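Local coordinates for D-alanyl-D-alanine carboxypeptidase (PDB 5TR7), which probably removes the terminal D-alanine from peptidoglycan precursor peptides, as a penicillin-binding serine carboxypeptidase of the S11 family, at residues 13-16 and 17-20; 53-56 and 57-60; 86-89 and 90-94; 147-150 and 151-154. All blocks are in the same frame, centred on the assembly; numbering follows the deposited sequence.

Contact 1: 13-16 and 17-20; sequences LMDY and HSGK
Asp15 and Ser18 meet inside the turn of a beta-hairpin, where strand 10-15 doubles back toward strand 21-25 on the five-stranded antiparallel sheet of this penicillin-binding fold. The tight part centres on the Asp15 carboxylate. Its CG lies anti to the backbone N (chi1 163°), which swings the group over the turn that follows. Asp15 OD2 takes two bonds, from Ser18 OG at 2.6 Å and from Ser18 N at 3.0 Å, both on the same face of the carboxylate: the hydroxyl comes from the anti side, the amide from well above the plane. Asp15 OD1 receives a weak bond from His17 N. The backbone closes the hairpin at both ends of Asp15, with Asp15 N donating to Lys20 O at 2.9 Å and Gly19 N to Asp15 O. Gly19 adopts a phi of 82°, where a side chain would jam against the preceding carbonyl. Against Gly19, the Met14 chain bends at chi3 (-78°) and lays CE 3.5 Å from Gly19 O, beside helix 150-163.

The solvent side belongs to His17, Ser18 and Lys20; Tyr16 is partly covered by Ile161 and Arg162 of that helix. The Tyr16 and His17 side chains cross at about a right angle, with His17 ND1 at the tyrosine edge, 3.7 Å from Tyr16 CD2, while His17 NE2 bonds to Asn220 O. Ser18 OG also accepts from Lys20 N at 3.0 Å, forming an ST turn.

Contact 2: 53-56 and 57-60; sequences NISL and NDDV
Ser55 and Asp58 are the first and last residues of a type I beta turn, and Asp58 answers both backbone groups of Ser55, N with its carboxylate and O with its own N-H. The backbone bond that defines the turn runs from Asp58 N to Ser55 O at 3.1 Å; it is nearly straight at the hydrogen (167°), but the donor lies above the carbonyl plane rather than on a lone pair.

Two side-chain acceptors reinforce it. Asp58 OD2 turns back to the start of the turn and takes Ser55 N at 2.9 Å, met from above the carboxylate plane, with an N-H...O angle of 163°. Ser55 OG, anti to its own backbone N (chi1 166°), reaches forward and accepts from Asn57 N at 3.0 Å. The two groups thus bind in opposite directions along the chain, fixing the ends of the turn to one another and to its third residue.

Van der Waals contact is slight and is carbon against carboxylate oxygen. Ser55 CB lies 3.6 Å from Asp58 OD1, and Ile54 CB lies 3.7 Å from Asp58 OD2.

The turn lies at the surface, between helix 37-50 and strand 59-61. The buried Ile54 side chain packs on Met106, His109 and Val110 of helix 100-111, and His109 NE2 supplies a second partner for Asp58 OD2. Leu56 rests on Val49 of helix 37-50 and on Val87 of helix 87-95, while Asn57 OD1 is hydrogen-bonded to Lys86 NZ at the end of strand 84-86.

Contact 3: 86-89 and 90-94; sequences KVSD and LNRGI
Arg92 reaches back to Ser88 one turn earlier in the first turns of helix 87-95, with Lys86 at the N-cap position, right before the helix. Backbone bonds carry most of the contact: Leu90 N donates to Lys86 O at 3.0 Å, Asn91 N to Val87 O at 3.0 Å, Arg92 N to Ser88 O at 3.2 Å and Gly93 N to Asp89 O at 2.9 Å, the regular i to i+4 series of an alpha-helix.

One side-chain bond is added. Arg92 NH1 meets Ser88 O at 3.3 Å, a weak bond made at the guanidinium edge, so this carbonyl has two donors from one residue. Extended from CG to NE, the chain carries the guanidinium alongside the Ser88 carbonyl, and NE forms a salt bridge with Glu173 OE1.

Among packing contacts, Val87 and Asn91 lie side by side and point the same way, with Val87 CG1 3.7 Å from Asn91 OD1; Asn91 ND2 makes a weak hydrogen bond to Glu167. Leu90 CG approaches Lys86 O at 3.8 Å.

Val87 and Leu90 are buried against Met106 of helix 100-111 and Val60 of strand 59-61, while Asn91 and Ile94 pack on Ile45 of helix 37-50. Ile94 also touches Lys38, the predicted proton acceptor, so the helix runs from strand 84-86 toward the predicted active site.

Contact 4: 147-150 and 151-154; sequences YSTP and YDLA
Thr149 OG1 caps the start of helix 150-163, accepting the bond from Asp152 N at 3.0 Å in a classic N-cap with an N-H...O angle of 165°. The threonine's OG1 is set between its backbone N and carbonyl carbon (chi1 66°), which brings the hydroxyl round to the amide three residues on. The next donors are met by backbone carbonyls: Leu153 N gives to Thr149 O at 2.8 Å, and Ala154 N to Pro150 O at 3.0 Å along a more bent path, 143° at the hydrogen. Thr149 therefore serves two amides of the first turn, one through its side chain and one through its carbonyl. Pro150, in the first helical position, has no N-H to satisfy.

The acidic side chain beside the cap finds its partners in the preceding loop. Asp152 OD2 accepts from Asn132 N and is hydrogen-bonded to Ser133 OG, which also bonds Ser148 OG. These bonds among Ser148, Ser133 and Asp152 tie the N-terminus of the helix to residues 132-133.

Packing fills in around these bonds. Pro150 and Ala154 lie on Val12 of strand 10-15, and Leu153 on Met228 of strand 221-230, placing this helix end against the central sheet; the side chain of Leu153 is about 8 Å from that of Lys201, the predicted substrate-binding residue. Leu153 CG sits 3.3 Å from Thr149 O, and Ser148 OG 3.5 Å from Asp152 CB.

The four contacts follow one another along the carboxypeptidase part of the chain and fall into two pairs. Contacts 1 and 4 have centres about 14 Å apart: the hairpin turn after strand 10-15 meets helix 150-163 on the five-stranded sheet, where Met14 CE packs 3.4 Å from Tyr151 CE1. Contacts 2 and 3, centres about 10 Å apart, belong to the helical side, joined by a hydrogen bond, Val87 N to Asp58 O, beside the small sheet of strands 59-61 and 84-86. Contacts 1 and 2 stand about 34 Å apart between centres. Contact 3 touches the predicted active-site Lys38 through Ile94, and the Leu153 side chain of contact 4 lies about 9 Å from that of Lys38.

Contact 1: 13-16 and 17-20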
ATOM      1  N   LEU A  13      -0.926  11.439 -11.188  1.00 51.64           N
ATOM      2  CA  LEU A  13      -1.320  10.439 -12.136  1.00 49.60           C
ATOM      3  C   LEU A  13      -0.082  10.189 -12.928  1.00 51.08           C
ATOM      4  O   LEU A  13       0.471  11.089 -13.470  1.00 57.97           O
ATOM      5  CB  LEU A  13      -2.424  10.951 -13.025  1.00 55.14           C
ATOM      6  CG  LEU A  13      -2.777  10.083 -14.212  1.00 61.17           C
ATOM      7  CD1 LEU A  13      -3.017   8.669 -13.782  1.00 67.73           C
ATOM      8  CD2 LEU A  13      -3.984  10.628 -14.928  1.00 61.52           C
ATOM      9  N   MET A  14       0.346   8.953 -13.004  1.00 54.51           N
ATOM     10  CA  MET A  14       1.581   8.613 -13.680  1.00 54.88           C
ATOM     11  C   MET A  14       1.426   7.504 -14.667  1.00 49.79           C
ATOM     12  O   MET A  14       0.734   6.524 -14.409  1.00 59.63           O
ATOM     13  CB  MET A  14       2.597   8.196 -12.610  1.00 52.81           C
ATOM     14  CG  MET A  14       3.911   7.638 -13.116  1.00 68.13           C
ATOM     15  SD  MET A  14       4.979   7.081 -11.784  1.00 64.92           S
ATOM     16  CE  MET A  14       5.622   8.652 -11.225  1.00 68.05           C
ATOM     17  N   ASP A  15       2.061   7.682 -15.809  1.00 53.28           N
ATOM     18  CA  ASP A  15       2.133   6.620 -16.813  1.00 58.99           C
ATOM     19  C   ASP A  15       3.128   5.570 -16.263  1.00 56.30           C
ATOM     20  O   ASP A  15       4.271   5.893 -16.000  1.00 53.87           O
ATOM     21  CB  ASP A  15       2.646   7.189 -18.149  1.00 59.95           C
ATOM     22  CG  ASP A  15       3.137   6.119 -19.100  1.00 62.62           C
ATOM     23  OD1 ASP A  15       2.572   5.012 -19.171  1.00 54.86           O
ATOM     24  OD2 ASP A  15       4.144   6.390 -19.760  1.00 67.89           O
ATOM     25  N   TYR A  16       2.682   4.332 -16.103  1.00 54.85           N
ATOM     26  CA  TYR A  16       3.506   3.283 -15.575  1.00 46.72           C
ATOM     27  C   TYR A  16       4.704   3.023 -16.434  1.00 51.65           C
ATOM     28  O   TYR A  16       5.756   2.738 -15.898  1.00 55.74           O
ATOM     29  CB  TYR A  16       2.746   1.934 -15.410  1.00 51.03           C
ATOM     30  CG  TYR A  16       3.663   0.763 -15.107  1.00 51.51           C
ATOM     31  CD1 TYR A  16       3.986   0.428 -13.786  1.00 53.98           C
ATOM     32  CD2 TYR A  16       4.207  -0.013 -16.121  1.00 54.29           C
ATOM     33  CE1 TYR A  16       4.845  -0.606 -13.519  1.00 49.23           C
ATOM     34  CE2 TYR A  16       5.053  -1.086 -15.839  1.00 54.26           C
ATOM     35  CZ  TYR A  16       5.366  -1.363 -14.531  1.00 51.27           C
ATOM     36  OH  TYR A  16       6.251  -2.393 -14.194  1.00 52.96           O
ATOM     37  N   HIS A  17       4.556   3.057 -17.757  1.00 51.49           N
ATOM     38  CA  HIS A  17       5.668   2.722 -18.652  1.00 58.75           C
ATOM     39  C   HIS A  17       6.878   3.670 -18.568  1.00 62.07           C
ATOM     40  O   HIS A  17       7.975   3.242 -18.247  1.00 60.23           O
ATOM     41  CB  HIS A  17       5.202   2.584 -20.112  1.00 60.81           C
ATOM     42  CG  HIS A  17       4.062   1.619 -20.286  1.00 65.23           C
ATOM     43  ND1 HIS A  17       4.082   0.335 -19.757  1.00 64.64           N
ATOM     44  CD2 HIS A  17       2.877   1.733 -20.936  1.00 68.52           C
ATOM     45  CE1 HIS A  17       2.936  -0.276 -20.032  1.00 61.28           C
ATOM     46  NE2 HIS A  17       2.185   0.553 -20.734  1.00 68.61           N
ATOM     47  N   SER A  18       6.655   4.942 -18.827  1.00 63.23           N
ATOM     48  CA  SER A  18       7.726   5.940 -18.840  1.00 62.80           C
ATOM     49  C   SER A  18       7.948   6.596 -17.518  1.00 55.81           C
ATOM     50  O   SER A  18       8.981   7.187 -17.316  1.00 62.85           O
ATOM     51  CB  SER A  18       7.367   7.072 -19.792  1.00 58.44           C
ATOM     52  OG  SER A  18       6.242   7.786 -19.279  1.00 65.06           O
ATOM     53  N   GLY A  19       6.977   6.535 -16.631  1.00 56.36           N
ATOM     54  CA  GLY A  19       7.078   7.240 -15.339  1.00 52.58           C
ATOM     55  C   GLY A  19       6.708   8.703 -15.431  1.00 55.45           C
ATOM     56  O   GLY A  19       6.825   9.462 -14.464  1.00 61.93           O
ATOM     57  N   LYS A  20       6.217   9.106 -16.585  1.00 56.43           N
ATOM     58  CA  LYS A  20       5.794  10.483 -16.796  1.00 60.02           C
ATOM     59  C   LYS A  20       4.516  10.881 -16.019  1.00 54.49           C
ATOM     60  O   LYS A  20       3.541  10.164 -16.026  1.00 55.16           O
ATOM     61  CB  LYS A  20       5.622  10.671 -18.284  1.00 67.80           C
ATOM     62  CG  LYS A  20       5.132  12.047 -18.710  1.00 84.90           C
ATOM     63  CD  LYS A  20       5.406  12.331 -20.185  1.00 92.27           C
ATOM     64  CE  LYS A  20       4.350  13.258 -20.806  1.00 97.72           C
ATOM     65  NZ  LYS A  20       4.030  14.408 -19.932  1.00 96.27           N
TER

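Contact 2: 53-56 and 57-60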
ATOM      1  N   ASN A  53      15.234 -15.412   0.943  1.00 59.25           N
ATOM      2  CA  ASN A  53      15.624 -15.279   2.368  1.00 62.75           C
ATOM      3  C   ASN A  53      14.535 -15.735   3.276  1.00 66.06           C
ATOM      4  O   ASN A  53      14.814 -16.106   4.398  1.00 60.43           O
ATOM      5  CB  ASN A  53      15.976 -13.845   2.725  1.00 69.55           C
ATOM      6  CG  ASN A  53      17.124 -13.307   1.910  1.00 67.05           C
ATOM      7  OD1 ASN A  53      17.827 -14.029   1.280  1.00 72.86           O
ATOM      8  ND2 ASN A  53      17.234 -12.013   1.856  1.00 71.31           N
ATOM      9  N   ILE A  54      13.282 -15.641   2.824  1.00 59.55           N
ATOM     10  CA  ILE A  54      12.173 -16.233   3.577  1.00 59.59           C
ATOM     11  C   ILE A  54      11.332 -17.016   2.572  1.00 58.25           C
ATOM     12  O   ILE A  54      11.388 -16.735   1.394  1.00 62.93           O
ATOM     13  CB  ILE A  54      11.272 -15.165   4.265  1.00 65.62           C
ATOM     14  CG1 ILE A  54      10.681 -14.196   3.231  1.00 63.94           C
ATOM     15  CG2 ILE A  54      12.062 -14.431   5.333  1.00 66.49           C
ATOM     16  CD1 ILE A  54       9.688 -13.207   3.798  1.00 64.90           C
ATOM     17  N   SER A  55      10.573 -17.997   3.034  1.00 62.97           N
ATOM     18  CA  SER A  55       9.644 -18.750   2.189  1.00 54.46           C
ATOM     19  C   SER A  55       8.186 -18.439   2.631  1.00 54.35           C
ATOM     20  O   SER A  55       7.896 -18.252   3.790  1.00 54.60           O
ATOM     21  CB  SER A  55       9.831 -20.236   2.378  1.00 55.63           C
ATOM     22  OG  SER A  55       8.724 -20.979   1.807  1.00 55.50           O
ATOM     23  N   LEU A  56       7.287 -18.509   1.678  1.00 56.46           N
ATOM     24  CA  LEU A  56       5.880 -18.348   1.897  1.00 54.63           C
ATOM     25  C   LEU A  56       5.320 -19.450   2.848  1.00 57.69           C
ATOM     26  O   LEU A  56       4.318 -19.245   3.501  1.00 55.78           O
ATOM     27  CB  LEU A  56       5.175 -18.405   0.549  1.00 54.69           C
ATOM     28  CG  LEU A  56       5.496 -17.313  -0.437  1.00 53.39           C
ATOM     29  CD1 LEU A  56       4.748 -17.523  -1.710  1.00 55.14           C
ATOM     30  CD2 LEU A  56       5.126 -15.943   0.145  1.00 58.95           C
ATOM     31  N   ASN A  57       6.025 -20.576   2.951  1.00 59.36           N
ATOM     32  CA  ASN A  57       5.640 -21.711   3.805  1.00 58.68           C
ATOM     33  C   ASN A  57       6.241 -21.649   5.227  1.00 61.52           C
ATOM     34  O   ASN A  57       5.927 -22.513   6.044  1.00 64.32           O
ATOM     35  CB  ASN A  57       6.009 -23.057   3.152  1.00 56.85           C
ATOM     36  CG  ASN A  57       5.202 -23.351   1.878  1.00 58.72           C
ATOM     37  OD1 ASN A  57       4.045 -23.001   1.774  1.00 58.65           O
ATOM     38  ND2 ASN A  57       5.818 -24.051   0.910  1.00 58.19           N
ATOM     39  N   ASP A  58       7.069 -20.649   5.554  1.00 57.06           N
ATOM     40  CA  ASP A  58       7.592 -20.554   6.933  1.00 55.69           C
ATOM     41  C   ASP A  58       6.506 -20.249   7.910  1.00 55.08           C
ATOM     42  O   ASP A  58       5.539 -19.535   7.591  1.00 55.84           O
ATOM     43  CB  ASP A  58       8.561 -19.358   7.134  1.00 61.44           C
ATOM     44  CG  ASP A  58       9.779 -19.425   6.288  1.00 62.74           C
ATOM     45  OD1 ASP A  58      10.207 -20.556   5.972  1.00 70.73           O
ATOM     46  OD2 ASP A  58      10.309 -18.335   5.938  1.00 66.91           O
ATOM     47  N   ASP A  59       6.697 -20.764   9.113  1.00 55.27           N
ATOM     48  CA  ASP A  59       5.835 -20.546  10.227  1.00 58.43           C
ATOM     49  C   ASP A  59       6.437 -19.356  10.958  1.00 61.52           C
ATOM     50  O   ASP A  59       7.574 -19.371  11.360  1.00 62.55           O
ATOM     51  CB  ASP A  59       5.854 -21.778  11.124  1.00 61.48           C
ATOM     52  CG  ASP A  59       5.325 -22.993  10.433  1.00 58.52           C
ATOM     53  OD1 ASP A  59       4.217 -22.976   9.890  1.00 64.15           O
ATOM     54  OD2 ASP A  59       6.015 -23.986  10.436  1.00 73.51           O
ATOM     55  N   VAL A  60       5.668 -18.322  11.141  1.00 61.27           N
ATOM     56  CA  VAL A  60       6.175 -17.167  11.799  1.00 63.07           C
ATOM     57  C   VAL A  60       5.677 -17.076  13.203  1.00 58.18           C
ATOM     58  O   VAL A  60       4.480 -17.166  13.439  1.00 66.24           O
ATOM     59  CB  VAL A  60       5.709 -15.877  11.069  1.00 61.72           C
ATOM     60  CG1 VAL A  60       6.374 -14.662  11.705  1.00 63.57           C
ATOM     61  CG2 VAL A  60       6.071 -15.936   9.591  1.00 59.07           C
TER

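Contact 3: 86-89 and 90-94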
ATOM      1  N   LYS A  86       1.594 -18.742   8.923  1.00 55.40           N
ATOM      2  CA  LYS A  86       2.381 -18.813   7.709  1.00 56.55           C
ATOM      3  C   LYS A  86       2.627 -17.441   7.082  1.00 53.05           C
ATOM      4  O   LYS A  86       1.814 -16.538   7.209  1.00 55.44           O
ATOM      5  CB  LYS A  86       1.717 -19.733   6.720  1.00 56.43           C
ATOM      6  CG  LYS A  86       1.745 -21.140   7.339  1.00 63.66           C
ATOM      7  CD  LYS A  86       1.435 -22.257   6.406  1.00 74.29           C
ATOM      8  CE  LYS A  86       2.376 -22.258   5.176  1.00 73.19           C
ATOM      9  NZ  LYS A  86       2.364 -23.419   4.212  1.00 68.96           N
ATOM     10  N   VAL A  87       3.787 -17.295   6.442  1.00 49.88           N
ATOM     11  CA  VAL A  87       4.185 -16.065   5.733  1.00 50.36           C
ATOM     12  C   VAL A  87       3.137 -15.655   4.708  1.00 50.55           C
ATOM     13  O   VAL A  87       2.738 -14.529   4.711  1.00 54.46           O
ATOM     14  CB  VAL A  87       5.552 -16.208   5.035  1.00 49.80           C
ATOM     15  CG1 VAL A  87       5.786 -15.126   3.998  1.00 49.98           C
ATOM     16  CG2 VAL A  87       6.658 -16.182   6.060  1.00 53.42           C
ATOM     17  N   SER A  88       2.655 -16.565   3.881  1.00 50.73           N
ATOM     18  CA  SER A  88       1.620 -16.166   2.912  1.00 48.93           C
ATOM     19  C   SER A  88       0.374 -15.589   3.540  1.00 46.41           C
ATOM     20  O   SER A  88      -0.170 -14.653   3.043  1.00 48.75           O
ATOM     21  CB  SER A  88       1.241 -17.293   1.959  1.00 49.32           C
ATOM     22  OG  SER A  88       0.663 -18.331   2.655  1.00 53.89           O
ATOM     23  N   ASP A  89      -0.002 -16.079   4.704  1.00 48.80           N
ATOM     24  CA  ASP A  89      -1.174 -15.662   5.402  1.00 48.51           C
ATOM     25  C   ASP A  89      -0.937 -14.289   6.025  1.00 53.38           C
ATOM     26  O   ASP A  89      -1.802 -13.404   5.931  1.00 52.09           O
ATOM     27  CB  ASP A  89      -1.573 -16.701   6.426  1.00 51.26           C
ATOM     28  CG  ASP A  89      -2.096 -17.956   5.816  1.00 54.60           C
ATOM     29  OD1 ASP A  89      -2.966 -17.823   4.915  1.00 50.86           O
ATOM     30  OD2 ASP A  89      -1.728 -19.072   6.304  1.00 55.74           O
ATOM     31  N   LEU A  90       0.213 -14.087   6.655  1.00 50.64           N
ATOM     32  CA  LEU A  90       0.501 -12.770   7.195  1.00 55.95           C
ATOM     33  C   LEU A  90       0.514 -11.689   6.081  1.00 57.79           C
ATOM     34  O   LEU A  90       0.066 -10.540   6.275  1.00 51.15           O
ATOM     35  CB  LEU A  90       1.850 -12.765   7.939  1.00 56.25           C
ATOM     36  CG  LEU A  90       1.839 -13.439   9.324  1.00 57.80           C
ATOM     37  CD1 LEU A  90       3.277 -13.464   9.885  1.00 57.24           C
ATOM     38  CD2 LEU A  90       0.902 -12.764  10.333  1.00 53.06           C
ATOM     39  N   ASN A  91       1.111 -12.057   4.944  1.00 57.27           N
ATOM     40  CA  ASN A  91       1.156 -11.180   3.776  1.00 60.06           C
ATOM     41  C   ASN A  91      -0.190 -10.685   3.334  1.00 54.37           C
ATOM     42  O   ASN A  91      -0.375  -9.521   3.084  1.00 51.78           O
ATOM     43  CB  ASN A  91       1.774 -11.943   2.649  1.00 67.09           C
ATOM     44  CG  ASN A  91       3.078 -11.478   2.366  1.00 69.00           C
ATOM     45  OD1 ASN A  91       4.086 -12.025   2.816  1.00 82.87           O
ATOM     46  ND2 ASN A  91       3.102 -10.373   1.666  1.00 69.24           N
ATOM     47  N   ARG A  92      -1.112 -11.619   3.184  1.00 47.35           N
ATOM     48  CA  ARG A  92      -2.502 -11.267   2.870  1.00 46.71           C
ATOM     49  C   ARG A  92      -3.132 -10.464   3.966  1.00 44.93           C
ATOM     50  O   ARG A  92      -3.917  -9.574   3.702  1.00 50.33           O
ATOM     51  CB  ARG A  92      -3.319 -12.493   2.546  1.00 49.04           C
ATOM     52  CG  ARG A  92      -2.841 -13.106   1.280  1.00 47.90           C
ATOM     53  CD  ARG A  92      -3.553 -14.377   0.892  1.00 55.09           C
ATOM     54  NE  ARG A  92      -3.237 -14.610  -0.504  1.00 55.45           N
ATOM     55  CZ  ARG A  92      -2.034 -15.001  -0.948  1.00 56.80           C
ATOM     56  NH1 ARG A  92      -1.033 -15.273  -0.120  1.00 54.55           N
ATOM     57  NH2 ARG A  92      -1.854 -15.153  -2.248  1.00 56.63           N
ATOM     58  N   GLY A  93      -2.800 -10.744   5.205  1.00 47.78           N
ATOM     59  CA  GLY A  93      -3.353  -9.883   6.274  1.00 50.01           C
ATOM     60  C   GLY A  93      -2.913  -8.442   6.134  1.00 56.77           C
ATOM     61  O   GLY A  93      -3.665  -7.462   6.365  1.00 47.72           O
ATOM     62  N   ILE A  94      -1.661  -8.289   5.732  1.00 50.29           N
ATOM     63  CA  ILE A  94      -1.147  -6.954   5.506  1.00 52.58           C
ATOM     64  C   ILE A  94      -1.833  -6.267   4.294  1.00 52.02           C
ATOM     65  O   ILE A  94      -2.348  -5.177   4.364  1.00 49.04           O
ATOM     66  CB  ILE A  94       0.381  -7.009   5.237  1.00 47.98           C
ATOM     67  CG1 ILE A  94       1.118  -7.417   6.517  1.00 47.54           C
ATOM     68  CG2 ILE A  94       0.883  -5.685   4.623  1.00 49.62           C
ATOM     69  CD1 ILE A  94       2.637  -7.674   6.344  1.00 52.28           C
TER

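Contact 4: 147-150 and 151-154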
ATOM      1  N   TYR A 147       6.693  10.151   6.981  1.00 66.63           N
ATOM      2  CA  TYR A 147       6.072  10.981   5.941  1.00 62.50           C
ATOM      3  C   TYR A 147       6.434  10.533   4.548  1.00 61.27           C
ATOM      4  O   TYR A 147       7.427   9.850   4.343  1.00 67.73           O
ATOM      5  CB  TYR A 147       6.480  12.465   6.124  1.00 65.89           C
ATOM      6  CG  TYR A 147       7.972  12.697   6.110  1.00 61.72           C
ATOM      7  CD1 TYR A 147       8.706  12.664   4.912  1.00 64.33           C
ATOM      8  CD2 TYR A 147       8.648  12.936   7.278  1.00 73.62           C
ATOM      9  CE1 TYR A 147      10.072  12.839   4.895  1.00 73.89           C
ATOM     10  CE2 TYR A 147      10.019  13.154   7.292  1.00 74.26           C
ATOM     11  CZ  TYR A 147      10.715  13.113   6.129  1.00 73.58           C
ATOM     12  OH  TYR A 147      12.046  13.334   6.242  1.00 81.85           O
ATOM     13  N   SER A 148       5.625  10.944   3.587  1.00 57.51           N
ATOM     14  CA  SER A 148       5.889  10.653   2.200  1.00 55.96           C
ATOM     15  C   SER A 148       5.214  11.733   1.398  1.00 61.86           C
ATOM     16  O   SER A 148       4.892  12.794   1.951  1.00 63.69           O
ATOM     17  CB  SER A 148       5.421   9.271   1.781  1.00 55.43           C
ATOM     18  OG  SER A 148       5.879   8.975   0.467  1.00 52.70           O
ATOM     19  N   THR A 149       5.085  11.499   0.092  1.00 63.08           N
ATOM     20  CA  THR A 149       4.432  12.437  -0.828  1.00 58.65           C
ATOM     21  C   THR A 149       3.680  11.618  -1.876  1.00 58.05           C
ATOM     22  O   THR A 149       4.023  10.433  -2.118  1.00 54.25           O
ATOM     23  CB  THR A 149       5.431  13.336  -1.607  1.00 63.33           C
ATOM     24  OG1 THR A 149       6.216  12.519  -2.481  1.00 67.19           O
ATOM     25  CG2 THR A 149       6.363  14.129  -0.686  1.00 65.35           C
ATOM     26  N   PRO A 150       2.656  12.235  -2.503  1.00 56.34           N
ATOM     27  CA  PRO A 150       1.928  11.541  -3.548  1.00 58.99           C
ATOM     28  C   PRO A 150       2.834  11.011  -4.637  1.00 56.91           C
ATOM     29  O   PRO A 150       2.595   9.918  -5.157  1.00 59.31           O
ATOM     30  CB  PRO A 150       1.040  12.621  -4.137  1.00 57.01           C
ATOM     31  CG  PRO A 150       0.780  13.530  -2.990  1.00 63.21           C
ATOM     32  CD  PRO A 150       1.990  13.485  -2.114  1.00 61.74           C
ATOM     33  N   TYR A 151       3.817  11.811  -5.027  1.00 59.47           N
ATOM     34  CA  TYR A 151       4.716  11.387  -6.071  1.00 56.00           C
ATOM     35  C   TYR A 151       5.509  10.163  -5.623  1.00 53.49           C
ATOM     36  O   TYR A 151       5.564   9.175  -6.358  1.00 54.97           O
ATOM     37  CB  TYR A 151       5.682  12.511  -6.451  1.00 56.94           C
ATOM     38  CG  TYR A 151       6.657  12.095  -7.500  1.00 57.26           C
ATOM     39  CD1 TYR A 151       6.226  11.835  -8.810  1.00 60.68           C
ATOM     40  CD2 TYR A 151       7.994  11.916  -7.204  1.00 56.64           C
ATOM     41  CE1 TYR A 151       7.115  11.371  -9.766  1.00 66.55           C
ATOM     42  CE2 TYR A 151       8.887  11.474  -8.169  1.00 57.39           C
ATOM     43  CZ  TYR A 151       8.453  11.261  -9.449  1.00 63.46           C
ATOM     44  OH  TYR A 151       9.354  10.844 -10.387  1.00 68.98           O
ATOM     45  N   ASP A 152       6.088  10.217  -4.423  1.00 54.00           N
ATOM     46  CA  ASP A 152       6.847   9.076  -3.910  1.00 57.83           C
ATOM     47  C   ASP A 152       5.983   7.819  -3.780  1.00 61.71           C
ATOM     48  O   ASP A 152       6.459   6.719  -4.031  1.00 61.41           O
ATOM     49  CB  ASP A 152       7.512   9.380  -2.595  1.00 61.85           C
ATOM     50  CG  ASP A 152       8.670  10.407  -2.721  1.00 64.61           C
ATOM     51  OD1 ASP A 152       8.905  11.000  -3.807  1.00 65.09           O
ATOM     52  OD2 ASP A 152       9.350  10.596  -1.709  1.00 64.83           O
ATOM     53  N   LEU A 153       4.746   8.006  -3.332  1.00 51.12           N
ATOM     54  CA  LEU A 153       3.828   6.890  -3.228  1.00 58.29           C
ATOM     55  C   LEU A 153       3.518   6.305  -4.628  1.00 52.17           C
ATOM     56  O   LEU A 153       3.423   5.087  -4.775  1.00 48.77           O
ATOM     57  CB  LEU A 153       2.546   7.310  -2.440  1.00 64.27           C
ATOM     58  CG  LEU A 153       2.786   7.644  -0.947  1.00 55.31           C
ATOM     59  CD1 LEU A 153       1.669   8.438  -0.341  1.00 64.23           C
ATOM     60  CD2 LEU A 153       2.984   6.367  -0.175  1.00 53.44           C
ATOM     61  N   ALA A 154       3.499   7.144  -5.670  1.00 47.27           N
ATOM     62  CA  ALA A 154       3.299   6.651  -7.005  1.00 45.60           C
ATOM     63  C   ALA A 154       4.482   5.794  -7.439  1.00 57.79           C
ATOM     64  O   ALA A 154       4.307   4.735  -8.078  1.00 52.68           O
ATOM     65  CB  ALA A 154       3.181   7.810  -7.957  1.00 46.45           C
TER